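Local coordinates for protein intracellular serine protease (Bacillus licheniformis, PDB 4ZOQ) that forms the N-terminal prodomain of a lanthipeptide protease of the subtilisin-like S8 family, probably a serine endopeptidase, at residues K43-A48 / A55-E60. Sequence-based numbering, arbitrary orientation.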
# COMPACT_ATOMS: atom_id res chain seq x y z
N LYS A 43 -13.68 10.54 28.03
CA LYS A 43 -14.39 11.74 28.42
C LYS A 43 -15.04 12.25 27.15
O LYS A 43 -15.99 13.04 27.18
CB LYS A 43 -13.43 12.80 28.97
CG LYS A 43 -12.71 12.40 30.24
CD LYS A 43 -11.88 13.52 30.84
CE LYS A 43 -11.36 13.09 32.22
NZ LYS A 43 -10.52 14.13 32.89
N LEU A 44 -14.56 11.72 26.03
CA LEU A 44 -15.09 12.04 24.71
C LEU A 44 -16.36 11.28 24.43
O LEU A 44 -17.33 11.84 23.92
CB LEU A 44 -14.04 11.69 23.65
CG LEU A 44 -14.45 11.67 22.18
CD1 LEU A 44 -14.87 13.02 21.68
CD2 LEU A 44 -13.33 11.12 21.34
N LEU A 45 -16.37 10.01 24.82
CA LEU A 45 -17.52 9.14 24.58
C LEU A 45 -18.68 9.44 25.52
O LEU A 45 -19.80 9.05 25.23
CB LEU A 45 -17.13 7.67 24.71
CG LEU A 45 -16.15 7.14 23.67
CD1 LEU A 45 -15.73 5.73 24.01
CD2 LEU A 45 -16.82 7.19 22.31
N ASP A 46 -18.40 10.17 26.61
CA ASP A 46 -19.45 10.55 27.55
C ASP A 46 -20.09 11.86 27.15
O ASP A 46 -21.29 12.02 27.33
CB ASP A 46 -18.91 10.66 28.98
CG ASP A 46 -18.46 9.32 29.58
OD1 ASP A 46 -18.88 8.22 29.10
OD2 ASP A 46 -17.68 9.38 30.55
N THR A 47 -19.30 12.81 26.66
CA THR A 47 -19.89 14.01 26.09
C THR A 47 -20.72 13.68 24.83
O THR A 47 -21.74 14.30 24.54
CB THR A 47 -18.82 15.04 25.74
OG1 THR A 47 -18.04 15.33 26.90
CG2 THR A 47 -19.47 16.31 25.24
N ALA A 48 -20.28 12.67 24.07
CA ALA A 48 -20.98 12.34 22.84
C ALA A 48 -22.34 11.72 23.11
O ALA A 48 -23.30 11.95 22.38
CB ALA A 48 -20.13 11.37 21.99
N ALA A 55 -19.73 9.02 18.13
CA ALA A 55 -18.30 9.21 18.04
C ALA A 55 -17.58 7.88 17.94
O ALA A 55 -17.62 7.04 18.86
CB ALA A 55 -17.81 9.98 19.25
N ASP A 56 -16.89 7.70 16.82
CA ASP A 56 -16.15 6.48 16.55
C ASP A 56 -14.69 6.82 16.70
O ASP A 56 -14.15 7.58 15.92
CB ASP A 56 -16.45 5.98 15.14
CG ASP A 56 -15.83 4.62 14.86
OD1 ASP A 56 -15.00 4.16 15.68
OD2 ASP A 56 -16.13 4.05 13.79
N VAL A 57 -14.06 6.25 17.72
CA VAL A 57 -12.70 6.63 18.05
C VAL A 57 -11.76 5.51 17.74
O VAL A 57 -12.06 4.34 18.02
CB VAL A 57 -12.55 6.98 19.53
CG1 VAL A 57 -11.22 7.68 19.76
CG2 VAL A 57 -13.69 7.86 19.96
N ILE A 58 -10.65 5.87 17.10
CA ILE A 58 -9.49 5.00 16.96
C ILE A 58 -8.61 5.23 18.17
O ILE A 58 -7.84 6.19 18.22
CB ILE A 58 -8.70 5.27 15.63
CG1 ILE A 58 -9.63 5.18 14.42
CG2 ILE A 58 -7.55 4.27 15.44
CD1 ILE A 58 -9.03 5.75 13.15
N GLU A 59 -8.76 4.37 19.17
CA GLU A 59 -8.22 4.61 20.51
C GLU A 59 -6.72 4.91 20.58
O GLU A 59 -6.29 5.79 21.31
CB GLU A 59 -8.48 3.38 21.38
CG GLU A 59 -7.90 3.49 22.78
CD GLU A 59 -8.32 2.33 23.66
OE1 GLU A 59 -9.24 1.58 23.25
OE2 GLU A 59 -7.70 2.13 24.74
N GLU A 60 -5.94 4.16 19.82
CA GLU A 60 -4.49 4.26 19.93
C GLU A 60 -3.95 5.59 19.45
O GLU A 60 -2.87 6.00 19.84
CB GLU A 60 -3.82 3.11 19.19
CG GLU A 60 -4.08 1.74 19.82
CD GLU A 60 -5.39 1.13 19.38
OE1 GLU A 60 -6.23 1.86 18.82
OE2 GLU A 60 -5.57 -0.09 19.57
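Leu44 and Leu45 of helix 41-49 both set a CD2 methyl against Val57 CG2, closing helix onto strand in a ferredoxin-like beta-alpha-beta-beta-alpha-beta prodomain, the fold of subtilisin-type propeptides. Helix 41-49 and strand 54-58 belong to its first beta-alpha-beta unit, with strand 63-67 lying between strands 31-35 and 54-58 in the sheet. Leu44 and Val57 reach toward each other tip to tip, with Leu44 CD2 3.6 Å from Val57 CG2. Leu45 arrives at a slant to Val57, its CD2 4.0 Å from the same CG2 methyl, which therefore meets both leucines. The same Leu45 methyl makes a van der Waals contact with the carbonyl oxygen of Ala55 at 3.5 Å. Near the turn between helix and strand the two small residues meet, Ala48 CB standing 3.8 Å from Ala55 CB, and here the backbones come closest, with 6.3 Å between Ala48 CA and Ala55 CA.

No hydrogen bond joins the segments; the contact is van der Waals packing, mostly methyl on methyl. Their axes run nearly antiparallel (171°) and approach to 9.2 Å, as the chain doubles back from helix into the outermost strand of the sheet within this chain. Ala55 and Val57 face the helix, whereas the CB bond of Asp56 turns away from it. Asp56 OD2 forms a salt bridge with Lys121 of the protease chain, and its backbone O accepts a hydrogen bond from Tyr117 OH there. Leu44 is buried further by Phe76 and Leu80 of helix 70-80 and by Ala64.

On Val57, CG2 lies anti to the carbonyl carbon, which turns it to the leucines. Within the helix, Thr47, which also touches Phe76 and Leu80, donates through OG1 to Lys43 O at 3.1 Å, with a C=O...OG1 angle of 169°.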